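Local atomic coordinates of protein A49R (Vaccinia virus, PDB entry 4D5T), a protein that inhibits activation of host NF-kappa-B by binding host BTRC, so that ubiquitination of the NF-kappa-B inhibitor NFKBIA is reduced and p65 stays in the cytoplasm. Residues A[15-20]-A[141-146]; A[56-61]-A[104-109]. All coordinates share one frame; numbering follows the deposited sequence. Where two conformers were deposited one is given.

Contact 1: A[15-20]-A[141-146]; sequences SISQLV and QLSNDI
Ser143 and Ser17 face each other where two helices of the Bcl-2-like bundle, 132-150 and 9-23, pass close together near the two ends of the chain. Their CA atoms are 6.5 Å apart, a spacing that such small side chains permit, and theirs is the one pair that touches between the two segments. Following 141-146 from its start, Gln141 hydrogen-bonds within its own helix, from NE2 to OD1 of Asp145 one turn later (3.0 Å), reaching that oxygen from above the carboxylate plane. Leu142 turns instead to helix 95-109, where it packs on Leu95 and Val99. Ser143 then makes the contact itself: with OG anti to the backbone N (chi1 176°), its hydroxyl reaches over to helix 9-23, where Leu13 O accepts a weak hydrogen bond from it. Opposite, in one of the two conformers deposited for Ser17, its OG bonds back to the carbonyls of Leu13 and Ala14, so the Leu13 carbonyl lies within the range of both hydroxyls. Where the two serines meet, Ser17 CB lies 3.7 Å from Ser143 CB.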
ATOM      1  N   SER A  15      -6.115  15.141   5.405  1.00 28.47           N
ATOM      2  CA  SER A  15      -6.963  14.703   6.487  1.00 28.61           C
ATOM      3  C   SER A  15      -6.668  13.243   6.881  1.00 25.74           C
ATOM      4  O   SER A  15      -6.666  12.918   8.070  1.00 26.07           O
ATOM      5  CB  SER A  15      -8.438  14.856   6.140  1.00 30.12           C
ATOM      6  OG  SER A  15      -8.756  16.195   5.856  1.00 33.43           O
ATOM      7  N   ILE A  16      -6.520  12.353   5.910  1.00 24.66           N
ATOM      8  CA  ILE A  16      -6.312  10.933   6.247  1.00 24.29           C
ATOM      9  C   ILE A  16      -4.914  10.712   6.871  1.00 24.69           C
ATOM     10  O   ILE A  16      -4.754   9.919   7.801  1.00 24.74           O
ATOM     11  CB  ILE A  16      -6.597   9.992   5.101  1.00 23.61           C
ATOM     12  CG1 ILE A  16      -6.828   8.564   5.625  1.00 23.51           C
ATOM     13  CG2 ILE A  16      -5.520  10.011   4.065  1.00 24.95           C
ATOM     14  CD1 ILE A  16      -8.099   8.402   6.448  1.00 25.28           C
ATOM     15  N   SER A  17      -3.917  11.454   6.401  0.69 24.23           N
ATOM     16  CA  SER A  17      -2.565  11.352   7.009  0.69 25.17           C
ATOM     17  C   SER A  17      -2.563  11.844   8.470  0.69 24.57           C
ATOM     18  O   SER A  17      -1.947  11.197   9.329  0.69 24.37           O
ATOM     19  CB  SER A  17      -1.483  12.073   6.175  0.69 25.97           C
ATOM     20  OG  SER A  17      -1.737  13.450   6.017  0.69 25.07           O
ATOM     21  N   GLN A  18      -3.315  12.884   8.752  1.00 25.48           N
ATOM     22  CA  GLN A  18      -3.562  13.323  10.129  1.00 29.50           C
ATOM     23  C   GLN A  18      -4.279  12.260  10.976  1.00 28.61           C
ATOM     24  O   GLN A  18      -3.949  12.081  12.145  1.00 28.53           O
ATOM     25  CB  GLN A  18      -4.401  14.611  10.193  1.00 31.92           C
ATOM     26  CG  GLN A  18      -3.682  15.896   9.924  1.00 35.21           C
ATOM     27  CD  GLN A  18      -2.484  16.201  10.871  1.00 40.15           C
ATOM     28  OE1 GLN A  18      -2.344  15.654  11.982  1.00 41.75           O
ATOM     29  NE2 GLN A  18      -1.565  17.043  10.378  1.00 43.06           N
ATOM     30  N   LEU A  19      -5.243  11.570  10.388  1.00 28.26           N
ATOM     31  CA  LEU A  19      -5.947  10.466  11.110  1.00 26.31           C
ATOM     32  C   LEU A  19      -5.019   9.292  11.408  1.00 24.97           C
ATOM     33  O   LEU A  19      -5.041   8.746  12.505  1.00 23.66           O
ATOM     34  CB  LEU A  19      -7.167  10.000  10.338  1.00 25.91           C
ATOM     35  CG  LEU A  19      -8.074   9.041  11.126  1.00 25.75           C
ATOM     36  CD1 LEU A  19      -8.648   9.733  12.361  1.00 26.39           C
ATOM     37  CD2 LEU A  19      -9.205   8.502  10.267  1.00 26.66           C
ATOM     38  N   VAL A  20      -4.135   8.964  10.461  1.00 24.34           N
ATOM     39  CA  VAL A  20      -3.150   7.926  10.699  1.00 25.16           C
ATOM     40  C   VAL A  20      -2.266   8.238  11.895  1.00 24.46           C
ATOM     41  O   VAL A  20      -2.138   7.413  12.790  1.00 24.62           O
ATOM     42  CB  VAL A  20      -2.245   7.677   9.460  1.00 24.44           C
ATOM     43  CG1 VAL A  20      -1.122   6.730   9.824  1.00 22.97           C
ATOM     44  CG2 VAL A  20      -3.093   7.103   8.336  1.00 23.00           C
ATOM     45  N   GLN A 141       4.946  13.863   5.825  1.00 27.69           N
ATOM     46  CA  GLN A 141       5.788  14.277   4.704  1.00 29.79           C
ATOM     47  C   GLN A 141       5.421  13.555   3.420  1.00 27.40           C
ATOM     48  O   GLN A 141       5.468  14.172   2.350  1.00 26.01           O
ATOM     49  CB  GLN A 141       7.260  14.039   4.992  1.00 31.95           C
ATOM     50  CG  GLN A 141       8.210  14.538   3.925  1.00 35.06           C
ATOM     51  CD  GLN A 141       8.130  16.039   3.721  1.00 39.55           C
ATOM     52  OE1 GLN A 141       8.460  16.791   4.612  1.00 48.75           O
ATOM     53  NE2 GLN A 141       7.690  16.478   2.538  1.00 40.54           N
ATOM     54  N   LEU A 142       5.183  12.254   3.523  1.00 26.41           N
ATOM     55  CA  LEU A 142       4.836  11.461   2.341  1.00 27.27           C
ATOM     56  C   LEU A 142       3.534  11.954   1.708  1.00 25.16           C
ATOM     57  O   LEU A 142       3.429  12.075   0.479  1.00 25.09           O
ATOM     58  CB  LEU A 142       4.686  10.009   2.667  1.00 26.42           C
ATOM     59  CG  LEU A 142       4.258   9.152   1.476  1.00 24.88           C
ATOM     60  CD1 LEU A 142       5.248   9.231   0.330  1.00 27.09           C
ATOM     61  CD2 LEU A 142       4.138   7.730   1.906  1.00 25.38           C
ATOM     62  N   SER A 143       2.572  12.274   2.555  1.00 25.15           N
ATOM     63  CA  SER A 143       1.332  12.921   2.058  1.00 25.84           C
ATOM     64  C   SER A 143       1.645  14.193   1.217  1.00 27.11           C
ATOM     65  O   SER A 143       1.095  14.395   0.145  1.00 26.19           O
ATOM     66  CB  SER A 143       0.428  13.251   3.258  1.00 27.89           C
ATOM     67  OG  SER A 143      -0.738  13.971   2.839  1.00 33.33           O
ATOM     68  N   ASN A 144       2.501  15.079   1.729  1.00 28.99           N
ATOM     69  CA  ASN A 144       2.910  16.238   0.930  1.00 32.36           C
ATOM     70  C   ASN A 144       3.613  15.886  -0.378  1.00 30.56           C
ATOM     71  O   ASN A 144       3.342  16.504  -1.381  1.00 33.80           O
ATOM     72  CB  ASN A 144       3.731  17.220   1.743  1.00 35.86           C
ATOM     73  CG  ASN A 144       2.928  17.858   2.864  1.00 39.96           C
ATOM     74  OD1 ASN A 144       1.731  18.058   2.762  1.00 41.66           O
ATOM     75  ND2 ASN A 144       3.608  18.215   3.942  1.00 45.26           N
ATOM     76  N   ASP A 145       4.464  14.890  -0.366  1.00 30.08           N
ATOM     77  CA  ASP A 145       5.270  14.505  -1.539  1.00 31.76           C
ATOM     78  C   ASP A 145       4.342  13.904  -2.604  1.00 31.86           C
ATOM     79  O   ASP A 145       4.480  14.190  -3.811  1.00 33.78           O
ATOM     80  CB  ASP A 145       6.294  13.456  -1.177  1.00 32.49           C
ATOM     81  CG  ASP A 145       7.424  13.998  -0.312  1.00 34.28           C
ATOM     82  OD1 ASP A 145       7.547  15.209  -0.197  1.00 38.21           O
ATOM     83  OD2 ASP A 145       8.137  13.166   0.256  1.00 34.91           O
ATOM     84  N   ILE A 146       3.339  13.122  -2.171  1.00 29.12           N
ATOM     85  CA  ILE A 146       2.360  12.574  -3.076  1.00 29.70           C
ATOM     86  C   ILE A 146       1.433  13.666  -3.686  1.00 31.96           C
ATOM     87  O   ILE A 146       1.134  13.662  -4.897  1.00 29.77           O
ATOM     88  CB  ILE A 146       1.518  11.483  -2.382  1.00 29.60           C
ATOM     89  CG1 ILE A 146       2.404  10.270  -2.194  1.00 28.90           C
ATOM     90  CG2 ILE A 146       0.282  11.161  -3.188  1.00 29.63           C
ATOM     91  CD1 ILE A 146       1.828   9.188  -1.373  1.00 29.52           C
TER

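Contact 2: A[56-61]-A[104-109]; sequences TVYTII and TLKYIM
Tyr58 reaches across to Lys106 and Tyr107 between two helices of the Bcl-2-like fold, 49-61 and 95-109, whose segment axes come no closer than 12.2 Å and are inclined at 73°. Long side chains therefore have to span the gap. In 56-61, Tyr58 comes first: CG anti to the backbone N (chi1 -174°) sends its ring out toward helix 95-109. Lys106, fully extended, lies over one face of that ring as a cation-pi partner, NZ being 4.3 Å from the centroid of the Tyr58 ring and only 8° off its normal. The same ammonium group also has a cation-pi contact with Phe39, so two aromatic rings may together accommodate its charge. Tyr107 slides past Tyr58 in the opposite direction with its ring set obliquely, and Tyr107 CE1 comes to 3.4 Å from Tyr58 CE2. The Tyr58 hydroxyl is bonded to Glu64 and Asn110, which fixes the far end of the ring. One turn on, Ile61 lays its CG2 branch 3.8 Å from Tyr107 OH. A water over the other face of the Tyr58 ring bridges the helices, donating to Tyr58 O at 2.7 Å and hydrogen-bonded to Tyr107 OH at 3.0 Å.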
ATOM      1  N   THR A  56      -6.643   5.638  -0.890  1.00 25.71           N
ATOM      2  CA  THR A  56      -6.577   6.995  -1.473  1.00 25.52           C
ATOM      3  C   THR A  56      -5.383   7.164  -2.402  1.00 24.15           C
ATOM      4  O   THR A  56      -5.534   7.629  -3.526  1.00 22.61           O
ATOM      5  CB  THR A  56      -6.658   8.044  -0.390  1.00 25.86           C
ATOM      6  OG1 THR A  56      -7.926   7.920   0.238  1.00 29.49           O
ATOM      7  CG2 THR A  56      -6.540   9.448  -0.971  1.00 27.54           C
ATOM      8  N   VAL A  57      -4.182   6.710  -1.986  1.00 24.22           N
ATOM      9  CA  VAL A  57      -3.032   6.857  -2.814  1.00 24.23           C
ATOM     10  C   VAL A  57      -3.162   6.015  -4.064  1.00 24.07           C
ATOM     11  O   VAL A  57      -2.866   6.475  -5.213  1.00 24.05           O
ATOM     12  CB  VAL A  57      -1.730   6.443  -2.030  1.00 24.28           C
ATOM     13  CG1 VAL A  57      -0.489   6.395  -2.933  1.00 25.62           C
ATOM     14  CG2 VAL A  57      -1.480   7.402  -0.902  1.00 25.31           C
ATOM     15  N   TYR A  58      -3.615   4.775  -3.900  1.00 22.50           N
ATOM     16  CA  TYR A  58      -3.838   3.886  -5.059  1.00 24.05           C
ATOM     17  C   TYR A  58      -4.757   4.576  -6.100  1.00 24.79           C
ATOM     18  O   TYR A  58      -4.518   4.549  -7.309  1.00 26.73           O
ATOM     19  CB  TYR A  58      -4.453   2.586  -4.558  1.00 25.43           C
ATOM     20  CG  TYR A  58      -4.615   1.512  -5.560  1.00 25.73           C
ATOM     21  CD1 TYR A  58      -5.745   1.451  -6.345  1.00 28.53           C
ATOM     22  CD2 TYR A  58      -3.645   0.530  -5.721  1.00 27.89           C
ATOM     23  CE1 TYR A  58      -5.923   0.423  -7.253  1.00 30.60           C
ATOM     24  CE2 TYR A  58      -3.802  -0.500  -6.645  1.00 27.47           C
ATOM     25  CZ  TYR A  58      -4.923  -0.522  -7.411  1.00 29.33           C
ATOM     26  OH  TYR A  58      -5.106  -1.527  -8.296  1.00 30.86           O
ATOM     27  N   THR A  59      -5.814   5.194  -5.603  1.00 26.80           N
ATOM     28  CA  THR A  59      -6.834   5.857  -6.443  1.00 27.44           C
ATOM     29  C   THR A  59      -6.226   7.082  -7.137  1.00 28.47           C
ATOM     30  O   THR A  59      -6.475   7.309  -8.312  1.00 30.41           O
ATOM     31  CB  THR A  59      -8.031   6.289  -5.601  1.00 28.18           C
ATOM     32  OG1 THR A  59      -8.660   5.123  -5.108  1.00 29.62           O
ATOM     33  CG2 THR A  59      -9.040   7.061  -6.450  1.00 31.02           C
ATOM     34  N   ILE A  60      -5.473   7.884  -6.392  1.00 30.43           N
ATOM     35  CA  ILE A  60      -4.772   9.039  -6.974  1.00 32.36           C
ATOM     36  C   ILE A  60      -3.796   8.684  -8.103  1.00 33.34           C
ATOM     37  O   ILE A  60      -3.796   9.320  -9.165  1.00 31.83           O
ATOM     38  CB  ILE A  60      -4.045   9.797  -5.875  1.00 33.25           C
ATOM     39  CG1 ILE A  60      -5.104  10.471  -5.012  1.00 33.99           C
ATOM     40  CG2 ILE A  60      -3.048  10.801  -6.436  1.00 34.75           C
ATOM     41  CD1 ILE A  60      -4.533  11.011  -3.745  1.00 34.35           C
ATOM     42  N   ILE A  61      -3.016   7.645  -7.903  1.00 31.82           N
ATOM     43  CA  ILE A  61      -2.064   7.185  -8.889  1.00 32.25           C
ATOM     44  C   ILE A  61      -2.740   6.740 -10.143  1.00 32.62           C
ATOM     45  O   ILE A  61      -2.296   7.086 -11.232  1.00 32.36           O
ATOM     46  CB  ILE A  61      -1.142   6.099  -8.300  1.00 32.10           C
ATOM     47  CG1 ILE A  61      -0.217   6.739  -7.284  1.00 32.84           C
ATOM     48  CG2 ILE A  61      -0.361   5.398  -9.396  1.00 33.03           C
ATOM     49  CD1 ILE A  61       0.618   5.744  -6.474  1.00 33.72           C
ATOM     50  N   THR A 104       2.440  -2.082  -5.345  1.00 23.92           N
ATOM     51  CA  THR A 104       2.954  -3.007  -6.389  1.00 24.35           C
ATOM     52  C   THR A 104       2.470  -4.443  -6.140  1.00 24.06           C
ATOM     53  O   THR A 104       2.026  -5.143  -7.088  1.00 25.18           O
ATOM     54  CB  THR A 104       4.490  -3.001  -6.433  1.00 25.32           C
ATOM     55  OG1 THR A 104       4.937  -1.699  -6.826  1.00 25.96           O
ATOM     56  CG2 THR A 104       4.994  -4.012  -7.478  1.00 27.15           C
ATOM     57  N   LEU A 105       2.502  -4.881  -4.890  1.00 22.03           N
ATOM     58  CA  LEU A 105       2.035  -6.213  -4.546  1.00 22.99           C
ATOM     59  C   LEU A 105       0.532  -6.334  -4.878  1.00 24.29           C
ATOM     60  O   LEU A 105       0.059  -7.395  -5.324  1.00 26.75           O
ATOM     61  CB  LEU A 105       2.334  -6.583  -3.071  1.00 22.41           C
ATOM     62  CG  LEU A 105       3.858  -6.724  -2.823  1.00 23.68           C
ATOM     63  CD1 LEU A 105       4.134  -6.907  -1.351  1.00 24.37           C
ATOM     64  CD2 LEU A 105       4.538  -7.814  -3.561  1.00 24.23           C
ATOM     65  N   LYS A 106      -0.254  -5.299  -4.612  1.00 24.79           N
ATOM     66  CA  LYS A 106      -1.672  -5.285  -4.968  1.00 26.04           C
ATOM     67  C   LYS A 106      -1.844  -5.412  -6.479  1.00 25.92           C
ATOM     68  O   LYS A 106      -2.648  -6.237  -6.940  1.00 27.78           O
ATOM     69  CB  LYS A 106      -2.377  -4.018  -4.423  1.00 25.30           C
ATOM     70  CG  LYS A 106      -3.837  -3.968  -4.821  1.00 28.31           C
ATOM     71  CD  LYS A 106      -4.618  -2.902  -4.095  1.00 30.01           C
ATOM     72  CE  LYS A 106      -6.040  -2.919  -4.689  1.00 36.18           C
ATOM     73  NZ  LYS A 106      -7.020  -2.197  -3.901  1.00 40.12           N
ATOM     74  N   TYR A 107      -1.026  -4.718  -7.268  1.00 26.94           N
ATOM     75  CA  TYR A 107      -1.129  -4.910  -8.729  1.00 28.94           C
ATOM     76  C   TYR A 107      -0.860  -6.353  -9.128  1.00 30.78           C
ATOM     77  O   TYR A 107      -1.491  -6.924 -10.050  1.00 35.16           O
ATOM     78  CB  TYR A 107      -0.176  -4.012  -9.504  1.00 29.19           C
ATOM     79  CG  TYR A 107      -0.336  -2.542  -9.368  1.00 30.27           C
ATOM     80  CD1 TYR A 107      -1.599  -1.915  -9.399  1.00 30.60           C
ATOM     81  CD2 TYR A 107       0.791  -1.727  -9.330  1.00 32.83           C
ATOM     82  CE1 TYR A 107      -1.729  -0.533  -9.281  1.00 31.25           C
ATOM     83  CE2 TYR A 107       0.657  -0.348  -9.204  1.00 34.17           C
ATOM     84  CZ  TYR A 107      -0.601   0.233  -9.219  1.00 31.72           C
ATOM     85  OH  TYR A 107      -0.671   1.592  -9.183  1.00 37.01           O
ATOM     86  N   ILE A 108       0.157  -6.951  -8.507  1.00 32.54           N
ATOM     87  CA  ILE A 108       0.585  -8.302  -8.847  1.00 31.23           C
ATOM     88  C   ILE A 108      -0.495  -9.302  -8.446  1.00 30.29           C
ATOM     89  O   ILE A 108      -0.837 -10.206  -9.240  1.00 30.38           O
ATOM     90  CB  ILE A 108       1.915  -8.682  -8.191  1.00 30.57           C
ATOM     91  CG1 ILE A 108       3.050  -7.832  -8.761  1.00 32.60           C
ATOM     92  CG2 ILE A 108       2.210 -10.178  -8.400  1.00 31.41           C
ATOM     93  CD1 ILE A 108       4.341  -8.099  -8.050  1.00 31.83           C
ATOM     94  N   MET A 109      -1.115  -9.082  -7.289  1.00 29.10           N
ATOM     95  CA  MET A 109      -2.259  -9.922  -6.849  1.00 29.95           C
ATOM     96  C   MET A 109      -3.548  -9.686  -7.638  1.00 29.92           C
ATOM     97  O   MET A 109      -4.461 -10.518  -7.608  1.00 29.46           O
ATOM     98  CB  MET A 109      -2.539  -9.745  -5.358  1.00 30.11           C
ATOM     99  CG  MET A 109      -1.434 -10.234  -4.416  1.00 31.17           C
ATOM    100  SD  MET A 109      -0.971 -11.950  -4.518  1.00 30.43           S
ATOM    101  CE  MET A 109       0.271 -11.952  -5.750  1.00 28.15           C
TER
HETATM  102  O   HOH W   1      -3.276   2.981  -9.136  1.00 33.29           O

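How the contacts relate
The two contacts illustrate how side-chain size goes with helix spacing within one bundle, the nearest CA atoms being 6.5 Å apart (Ser17 and Ser143) in one and 9.4 Å (Tyr58 and Lys106) in the other. Contact 1 is buried, yet its centre lies about 13 Å from that of the chain; contact 2 is only partly buried, though its centre is at about 6 Å. Contact 1 brings together two small serine side chains, whereas contact 2 uses aromatic rings, a lysine and a water, and buries more than three times the area. They share no helix, but they touch: Ile146 CD1 packs 3.8 Å from Val57 CG2. Contact 2 is nested inside the loop that contact 1 closes.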